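Local coordinates for core protein VP7 (Bluetongue virus, PDB 1BVP), which forms trimers that assemble as 260 capsomers on an inner scaffold of VP3, building part of the inner capsid of the virus, at residues Ile37-Thr49 against Arg58-Leu70. Residues are numbered along the deposited sequence; the frame is centred on the assembly and turned at random.
Sequences INRYNGLTLRGVT and RNEMFFMCLDMML
With CG anti to the backbone N in both Tyr40 (chi1 -176°) and Met64, the phenol ring reaches toward helix 58-70 and the Met64 chain lays its CG against the ring before bending at chi3. Met64 CG lies over the middle of one ring face, 3.4 Å from the centroid, in a CH-pi contact; SD follows obliquely at 4.2 Å from the same centroid, a Met-aromatic contact, while Thr44 OG1 lies above the rim of the opposite face. At the ring edge Tyr40 OH donates to the anti lone pair of Asp67 OD2 (2.6 Å). That oxygen also takes a salt bridge from Arg46 NH2 at 3.1 Å, the guanidinium and carboxylate planes nearly parallel, and Phe63 CB lies over a guanidinium face. Asp67 OD1 binds Tyr84 OH and His87 N, so both oxygens of this buried carboxylate are engaged, which probably favours its charged form. Further along, Gly47 N donates an almost straight hydrogen bond (176°) to the anti lone pair of Glu60 OE2, 3.2 Å away. Ile37 CD1 meets Met61 CE where the two chains cross at about a right angle. Helices 37-44 and 58-70 cross at 87°, closest approach 11.8 Å: successive loop-joined helices packed nearly perpendicularly in the helical domain of VP7.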
ATOM      1  N   ILE A  37       7.576 -34.771  -8.417  1.00 14.17           N
ATOM      2  CA  ILE A  37       7.369 -35.816  -7.421  1.00 12.79           C
ATOM      3  C   ILE A  37       8.208 -37.040  -7.714  1.00 20.40           C
ATOM      4  O   ILE A  37       8.719 -37.686  -6.799  1.00 21.79           O
ATOM      5  CB  ILE A  37       5.901 -36.191  -7.310  1.00 11.68           C
ATOM      6  CG1 ILE A  37       5.127 -34.995  -6.740  1.00 11.42           C
ATOM      7  CG2 ILE A  37       5.731 -37.422  -6.434  1.00  8.97           C
ATOM      8  CD1 ILE A  37       3.676 -35.261  -6.564  1.00 14.32           C
ATOM      9  N   ASN A  38       8.377 -37.344  -8.995  1.00 22.30           N
ATOM     10  CA  ASN A  38       9.173 -38.484  -9.376  1.00 19.98           C
ATOM     11  C   ASN A  38      10.649 -38.210  -8.960  1.00 19.38           C
ATOM     12  O   ASN A  38      11.236 -39.022  -8.243  1.00 21.80           O
ATOM     13  CB  ASN A  38       8.972 -38.789 -10.882  1.00 32.85           C
ATOM     14  CG  ASN A  38       9.824 -39.982 -11.383  1.00 42.71           C
ATOM     15  OD1 ASN A  38       9.427 -41.123 -11.211  1.00 50.26           O
ATOM     16  ND2 ASN A  38      10.976 -39.711 -12.027  1.00 38.29           N
ATOM     17  N   ARG A  39      11.237 -37.064  -9.336  1.00 16.94           N
ATOM     18  CA  ARG A  39      12.631 -36.783  -8.944  1.00 16.30           C
ATOM     19  C   ARG A  39      12.777 -36.812  -7.430  1.00 20.66           C
ATOM     20  O   ARG A  39      13.675 -37.438  -6.878  1.00 21.70           O
ATOM     21  CB  ARG A  39      13.084 -35.422  -9.427  1.00 21.57           C
ATOM     22  CG  ARG A  39      13.866 -35.441 -10.692  1.00 35.20           C
ATOM     23  CD  ARG A  39      15.113 -36.280 -10.568  1.00 45.31           C
ATOM     24  NE  ARG A  39      16.309 -35.493 -10.293  1.00 50.79           N
ATOM     25  CZ  ARG A  39      17.547 -35.970 -10.407  1.00 53.39           C
ATOM     26  NH1 ARG A  39      17.740 -37.224 -10.780  1.00 52.13           N
ATOM     27  NH2 ARG A  39      18.596 -35.186 -10.174  1.00 54.53           N
ATOM     28  N   TYR A  40      11.842 -36.153  -6.765  1.00 20.51           N
ATOM     29  CA  TYR A  40      11.843 -36.068  -5.336  1.00 15.94           C
ATOM     30  C   TYR A  40      11.831 -37.437  -4.670  1.00 16.29           C
ATOM     31  O   TYR A  40      12.721 -37.745  -3.888  1.00 18.38           O
ATOM     32  CB  TYR A  40      10.658 -35.235  -4.882  1.00 17.34           C
ATOM     33  CG  TYR A  40      10.642 -35.009  -3.394  1.00 17.51           C
ATOM     34  CD1 TYR A  40      11.555 -34.123  -2.792  1.00 17.74           C
ATOM     35  CD2 TYR A  40       9.762 -35.721  -2.575  1.00 17.81           C
ATOM     36  CE1 TYR A  40      11.587 -33.974  -1.407  1.00 17.82           C
ATOM     37  CE2 TYR A  40       9.782 -35.574  -1.198  1.00 18.16           C
ATOM     38  CZ  TYR A  40      10.692 -34.706  -0.624  1.00 18.70           C
ATOM     39  OH  TYR A  40      10.707 -34.578   0.735  1.00 19.58           O
ATOM     40  N   ASN A  41      10.826 -38.259  -4.960  1.00 18.93           N
ATOM     41  CA  ASN A  41      10.743 -39.594  -4.367  1.00 15.29           C
ATOM     42  C   ASN A  41      12.002 -40.432  -4.671  1.00 19.49           C
ATOM     43  O   ASN A  41      12.517 -41.156  -3.811  1.00 22.63           O
ATOM     44  CB  ASN A  41       9.478 -40.295  -4.835  1.00 13.30           C
ATOM     45  CG  ASN A  41       8.236 -39.756  -4.153  1.00 22.16           C
ATOM     46  OD1 ASN A  41       7.125 -39.970  -4.610  1.00 22.29           O
ATOM     47  ND2 ASN A  41       8.420 -39.069  -3.029  1.00 25.78           N
ATOM     48  N   GLY A  42      12.577 -40.232  -5.848  1.00 14.48           N
ATOM     49  CA  GLY A  42      13.766 -40.979  -6.188  1.00 15.11           C
ATOM     50  C   GLY A  42      15.015 -40.670  -5.391  1.00 23.69           C
ATOM     51  O   GLY A  42      15.710 -41.588  -4.970  1.00 29.84           O
ATOM     52  N   LEU A  43      15.333 -39.389  -5.232  1.00 28.94           N
ATOM     53  CA  LEU A  43      16.530 -38.972  -4.497  1.00 26.98           C
ATOM     54  C   LEU A  43      16.360 -38.960  -2.981  1.00 27.98           C
ATOM     55  O   LEU A  43      17.333 -38.921  -2.231  1.00 34.51           O
ATOM     56  CB  LEU A  43      16.939 -37.568  -4.937  1.00 27.29           C
ATOM     57  CG  LEU A  43      17.479 -37.330  -6.341  1.00 32.22           C
ATOM     58  CD1 LEU A  43      17.854 -35.871  -6.456  1.00 34.92           C
ATOM     59  CD2 LEU A  43      18.706 -38.175  -6.565  1.00 34.35           C
ATOM     60  N   THR A  44      15.114 -39.041  -2.548  1.00 26.07           N
ATOM     61  CA  THR A  44      14.725 -38.945  -1.149  1.00 22.99           C
ATOM     62  C   THR A  44      14.226 -40.224  -0.512  1.00 27.43           C
ATOM     63  O   THR A  44      14.326 -40.392   0.700  1.00 30.74           O
ATOM     64  CB  THR A  44      13.612 -37.869  -1.102  1.00 25.84           C
ATOM     65  OG1 THR A  44      14.197 -36.601  -0.818  1.00 26.12           O
ATOM     66  CG2 THR A  44      12.479 -38.193  -0.185  1.00 25.83           C
ATOM     67  N   LEU A  45      13.596 -41.066  -1.323  1.00 29.99           N
ATOM     68  CA  LEU A  45      13.030 -42.334  -0.893  1.00 29.89           C
ATOM     69  C   LEU A  45      11.749 -42.143  -0.136  1.00 30.19           C
ATOM     70  O   LEU A  45      11.368 -42.972   0.699  1.00 37.60           O
ATOM     71  CB  LEU A  45      14.024 -43.162  -0.076  1.00 33.54           C
ATOM     72  CG  LEU A  45      15.116 -43.955  -0.806  1.00 37.59           C
ATOM     73  CD1 LEU A  45      15.447 -43.396  -2.191  1.00 36.14           C
ATOM     74  CD2 LEU A  45      16.358 -43.960   0.092  1.00 40.77           C
ATOM     75  N   ARG A  46      11.095 -41.020  -0.366  1.00 26.98           N
ATOM     76  CA  ARG A  46       9.811 -40.820   0.275  1.00 32.19           C
ATOM     77  C   ARG A  46       8.760 -41.309  -0.734  1.00 31.89           C
ATOM     78  O   ARG A  46       9.113 -41.709  -1.860  1.00 32.64           O
ATOM     79  CB  ARG A  46       9.644 -39.379   0.722  1.00 36.38           C
ATOM     80  CG  ARG A  46      10.307 -39.182   2.066  1.00 51.39           C
ATOM     81  CD  ARG A  46       9.370 -38.479   3.033  1.00 70.82           C
ATOM     82  NE  ARG A  46       9.404 -37.020   2.846  1.00 81.66           N
ATOM     83  CZ  ARG A  46       9.743 -36.143   3.799  1.00 87.00           C
ATOM     84  NH1 ARG A  46      10.057 -36.547   5.033  1.00 85.52           N
ATOM     85  NH2 ARG A  46       9.903 -34.859   3.494  1.00 90.78           N
ATOM     86  N   GLY A  47       7.490 -41.339  -0.363  1.00 26.32           N
ATOM     87  CA  GLY A  47       6.527 -41.847  -1.321  1.00 16.55           C
ATOM     88  C   GLY A  47       5.365 -40.911  -1.466  1.00 24.62           C
ATOM     89  O   GLY A  47       4.216 -41.224  -1.106  1.00 30.01           O
ATOM     90  N   VAL A  48       5.661 -39.741  -1.998  1.00 20.28           N
ATOM     91  CA  VAL A  48       4.641 -38.730  -2.181  1.00 18.70           C
ATOM     92  C   VAL A  48       3.721 -39.177  -3.344  1.00 19.49           C
ATOM     93  O   VAL A  48       4.209 -39.680  -4.336  1.00 17.74           O
ATOM     94  CB  VAL A  48       5.341 -37.382  -2.492  1.00 14.95           C
ATOM     95  CG1 VAL A  48       4.346 -36.282  -2.704  1.00  9.67           C
ATOM     96  CG2 VAL A  48       6.281 -37.036  -1.374  1.00 11.71           C
ATOM     97  N   THR A  49       2.404 -39.030  -3.200  1.00 21.83           N
ATOM     98  CA  THR A  49       1.447 -39.386  -4.256  1.00 19.06           C
ATOM     99  C   THR A  49       1.085 -38.076  -4.941  1.00 21.01           C
ATOM    100  O   THR A  49       1.120 -37.050  -4.294  1.00 25.54           O
ATOM    101  CB  THR A  49       0.111 -39.805  -3.675  1.00 18.50           C
ATOM    102  OG1 THR A  49       0.335 -40.763  -2.677  1.00 29.55           O
ATOM    103  CG2 THR A  49      -0.786 -40.437  -4.744  1.00 31.78           C
ATOM    104  N   ARG A  58      -1.158 -36.428   2.829  1.00 20.87           N
ATOM    105  CA  ARG A  58      -1.127 -34.980   2.867  1.00 17.82           C
ATOM    106  C   ARG A  58       0.125 -34.507   3.608  1.00 17.92           C
ATOM    107  O   ARG A  58       0.867 -33.668   3.101  1.00 20.63           O
ATOM    108  CB  ARG A  58      -2.408 -34.450   3.496  1.00 14.06           C
ATOM    109  CG  ARG A  58      -3.581 -34.565   2.551  1.00 10.53           C
ATOM    110  CD  ARG A  58      -4.811 -33.873   3.056  1.00 16.85           C
ATOM    111  NE  ARG A  58      -5.528 -34.639   4.074  1.00 27.79           N
ATOM    112  CZ  ARG A  58      -5.648 -34.278   5.348  1.00 29.54           C
ATOM    113  NH1 ARG A  58      -5.093 -33.169   5.794  1.00 36.20           N
ATOM    114  NH2 ARG A  58      -6.372 -35.001   6.168  1.00 32.96           N
ATOM    115  N   ASN A  59       0.428 -35.134   4.740  1.00 15.69           N
ATOM    116  CA  ASN A  59       1.620 -34.778   5.490  1.00 13.38           C
ATOM    117  C   ASN A  59       2.852 -34.967   4.629  1.00 18.39           C
ATOM    118  O   ASN A  59       3.731 -34.097   4.523  1.00 21.03           O
ATOM    119  CB  ASN A  59       1.754 -35.655   6.714  1.00 10.22           C
ATOM    120  CG  ASN A  59       0.824 -35.258   7.824  1.00 16.15           C
ATOM    121  OD1 ASN A  59       0.200 -34.198   7.802  1.00 20.74           O
ATOM    122  ND2 ASN A  59       0.727 -36.108   8.814  1.00 21.27           N
ATOM    123  N   GLU A  60       2.891 -36.105   3.961  1.00 22.13           N
ATOM    124  CA  GLU A  60       4.025 -36.446   3.114  1.00 19.27           C
ATOM    125  C   GLU A  60       4.229 -35.410   1.991  1.00 12.29           C
ATOM    126  O   GLU A  60       5.363 -35.014   1.700  1.00 11.43           O
ATOM    127  CB  GLU A  60       3.802 -37.857   2.577  1.00 27.10           C
ATOM    128  CG  GLU A  60       5.004 -38.492   1.964  1.00 39.35           C
ATOM    129  CD  GLU A  60       5.779 -39.329   2.938  1.00 48.37           C
ATOM    130  OE1 GLU A  60       5.681 -39.048   4.178  1.00 45.91           O
ATOM    131  OE2 GLU A  60       6.487 -40.257   2.429  1.00 51.70           O
ATOM    132  N   MET A  61       3.139 -34.949   1.379  1.00  9.77           N
ATOM    133  CA  MET A  61       3.259 -33.950   0.315  1.00 11.71           C
ATOM    134  C   MET A  61       3.697 -32.619   0.909  1.00 15.52           C
ATOM    135  O   MET A  61       4.539 -31.916   0.330  1.00 15.64           O
ATOM    136  CB  MET A  61       1.948 -33.751  -0.429  1.00 10.02           C
ATOM    137  CG  MET A  61       2.112 -32.757  -1.566  1.00 13.63           C
ATOM    138  SD  MET A  61       0.649 -32.569  -2.579  1.00 17.14           S
ATOM    139  CE  MET A  61       1.173 -33.605  -3.893  1.00 19.30           C
ATOM    140  N   PHE A  62       3.120 -32.278   2.065  1.00 14.46           N
ATOM    141  CA  PHE A  62       3.485 -31.055   2.747  1.00  9.27           C
ATOM    142  C   PHE A  62       4.973 -31.084   3.103  1.00 10.62           C
ATOM    143  O   PHE A  62       5.677 -30.075   2.940  1.00 16.17           O
ATOM    144  CB  PHE A  62       2.666 -30.830   4.007  1.00 12.22           C
ATOM    145  CG  PHE A  62       3.044 -29.565   4.710  1.00 14.45           C
ATOM    146  CD1 PHE A  62       2.681 -28.331   4.173  1.00 14.80           C
ATOM    147  CD2 PHE A  62       3.872 -29.595   5.828  1.00 15.17           C
ATOM    148  CE1 PHE A  62       3.147 -27.142   4.729  1.00 17.10           C
ATOM    149  CE2 PHE A  62       4.349 -28.415   6.397  1.00 16.31           C
ATOM    150  CZ  PHE A  62       3.990 -27.185   5.848  1.00 16.05           C
ATOM    151  N   PHE A  63       5.467 -32.232   3.570  1.00  7.36           N
ATOM    152  CA  PHE A  63       6.878 -32.329   3.906  1.00  3.16           C
ATOM    153  C   PHE A  63       7.744 -32.125   2.691  1.00  6.70           C
ATOM    154  O   PHE A  63       8.842 -31.588   2.800  1.00 11.55           O
ATOM    155  CB  PHE A  63       7.198 -33.648   4.550  1.00  5.88           C
ATOM    156  CG  PHE A  63       6.556 -33.833   5.888  1.00 16.01           C
ATOM    157  CD1 PHE A  63       6.215 -32.735   6.679  1.00 17.21           C
ATOM    158  CD2 PHE A  63       6.290 -35.116   6.370  1.00 15.93           C
ATOM    159  CE1 PHE A  63       5.621 -32.916   7.928  1.00 18.31           C
ATOM    160  CE2 PHE A  63       5.697 -35.299   7.616  1.00 16.72           C
ATOM    161  CZ  PHE A  63       5.360 -34.206   8.398  1.00 16.63           C
ATOM    162  N   MET A  64       7.228 -32.485   1.514  1.00 10.57           N
ATOM    163  CA  MET A  64       7.991 -32.315   0.280  1.00 10.19           C
ATOM    164  C   MET A  64       8.111 -30.821   0.010  1.00  9.36           C
ATOM    165  O   MET A  64       9.152 -30.330  -0.399  1.00 11.68           O
ATOM    166  CB  MET A  64       7.288 -33.004  -0.893  1.00  8.49           C
ATOM    167  CG  MET A  64       8.004 -32.760  -2.194  1.00 10.40           C
ATOM    168  SD  MET A  64       7.131 -33.294  -3.631  1.00 14.68           S
ATOM    169  CE  MET A  64       5.661 -32.206  -3.684  1.00 10.36           C
ATOM    170  N   CYS A  65       7.026 -30.101   0.242  1.00 11.73           N
ATOM    171  CA  CYS A  65       7.013 -28.664   0.049  1.00 10.05           C
ATOM    172  C   CYS A  65       7.930 -27.974   1.061  1.00 14.98           C
ATOM    173  O   CYS A  65       8.717 -27.078   0.695  1.00 10.35           O
ATOM    174  CB  CYS A  65       5.609 -28.183   0.202  1.00 10.54           C
ATOM    175  SG  CYS A  65       4.632 -28.600  -1.223  1.00  8.20           S
ATOM    176  N   LEU A  66       7.859 -28.416   2.318  1.00 13.59           N
ATOM    177  CA  LEU A  66       8.722 -27.879   3.359  1.00 11.26           C
ATOM    178  C   LEU A  66      10.190 -28.076   2.960  1.00 15.57           C
ATOM    179  O   LEU A  66      10.996 -27.143   3.021  1.00 17.67           O
ATOM    180  CB  LEU A  66       8.426 -28.568   4.680  1.00 13.10           C
ATOM    181  CG  LEU A  66       9.168 -28.095   5.939  1.00 15.33           C
ATOM    182  CD1 LEU A  66       9.173 -26.591   6.072  1.00 12.43           C
ATOM    183  CD2 LEU A  66       8.479 -28.715   7.145  1.00 11.51           C
ATOM    184  N   ASP A  67      10.532 -29.268   2.481  1.00 16.91           N
ATOM    185  CA  ASP A  67      11.910 -29.536   2.058  1.00 17.30           C
ATOM    186  C   ASP A  67      12.351 -28.601   0.962  1.00 17.88           C
ATOM    187  O   ASP A  67      13.481 -28.117   0.958  1.00 20.43           O
ATOM    188  CB  ASP A  67      12.063 -30.969   1.531  1.00 20.62           C
ATOM    189  CG  ASP A  67      12.422 -31.963   2.614  1.00 22.87           C
ATOM    190  OD1 ASP A  67      12.898 -31.550   3.693  1.00 26.13           O
ATOM    191  OD2 ASP A  67      12.234 -33.172   2.382  1.00 23.23           O
ATOM    192  N   MET A  68      11.460 -28.394   0.004  1.00 18.40           N
ATOM    193  CA  MET A  68      11.744 -27.548  -1.137  1.00 15.62           C
ATOM    194  C   MET A  68      11.883 -26.095  -0.759  1.00 17.59           C
ATOM    195  O   MET A  68      12.761 -25.407  -1.281  1.00 22.75           O
ATOM    196  CB  MET A  68      10.673 -27.744  -2.192  1.00 18.42           C
ATOM    197  CG  MET A  68      10.754 -29.109  -2.843  1.00 17.82           C
ATOM    198  SD  MET A  68       9.596 -29.285  -4.186  1.00 19.05           S
ATOM    199  CE  MET A  68      10.364 -30.658  -4.985  1.00 17.21           C
ATOM    200  N   MET A  69      11.030 -25.627   0.153  1.00 15.96           N
ATOM    201  CA  MET A  69      11.090 -24.253   0.645  1.00  8.12           C
ATOM    202  C   MET A  69      12.444 -24.058   1.387  1.00 12.15           C
ATOM    203  O   MET A  69      13.225 -23.186   1.029  1.00 10.01           O
ATOM    204  CB  MET A  69       9.902 -24.008   1.574  1.00 12.74           C
ATOM    205  CG  MET A  69       9.767 -22.594   2.172  1.00 16.29           C
ATOM    206  SD  MET A  69      10.639 -22.406   3.751  1.00 17.67           S
ATOM    207  CE  MET A  69      11.541 -20.912   3.499  1.00  8.74           C
ATOM    208  N   LEU A  70      12.788 -24.952   2.315  1.00  8.21           N
ATOM    209  CA  LEU A  70      14.045 -24.807   3.040  1.00  8.25           C
ATOM    210  C   LEU A  70      15.256 -24.861   2.140  1.00 10.92           C
ATOM    211  O   LEU A  70      16.183 -24.069   2.302  1.00 15.28           O
ATOM    212  CB  LEU A  70      14.169 -25.833   4.173  1.00  9.75           C
ATOM    213  CG  LEU A  70      13.008 -25.754   5.180  1.00 13.95           C
ATOM    214  CD1 LEU A  70      13.023 -26.904   6.138  1.00  6.57           C
ATOM    215  CD2 LEU A  70      13.018 -24.405   5.913  1.00  9.47           C
TER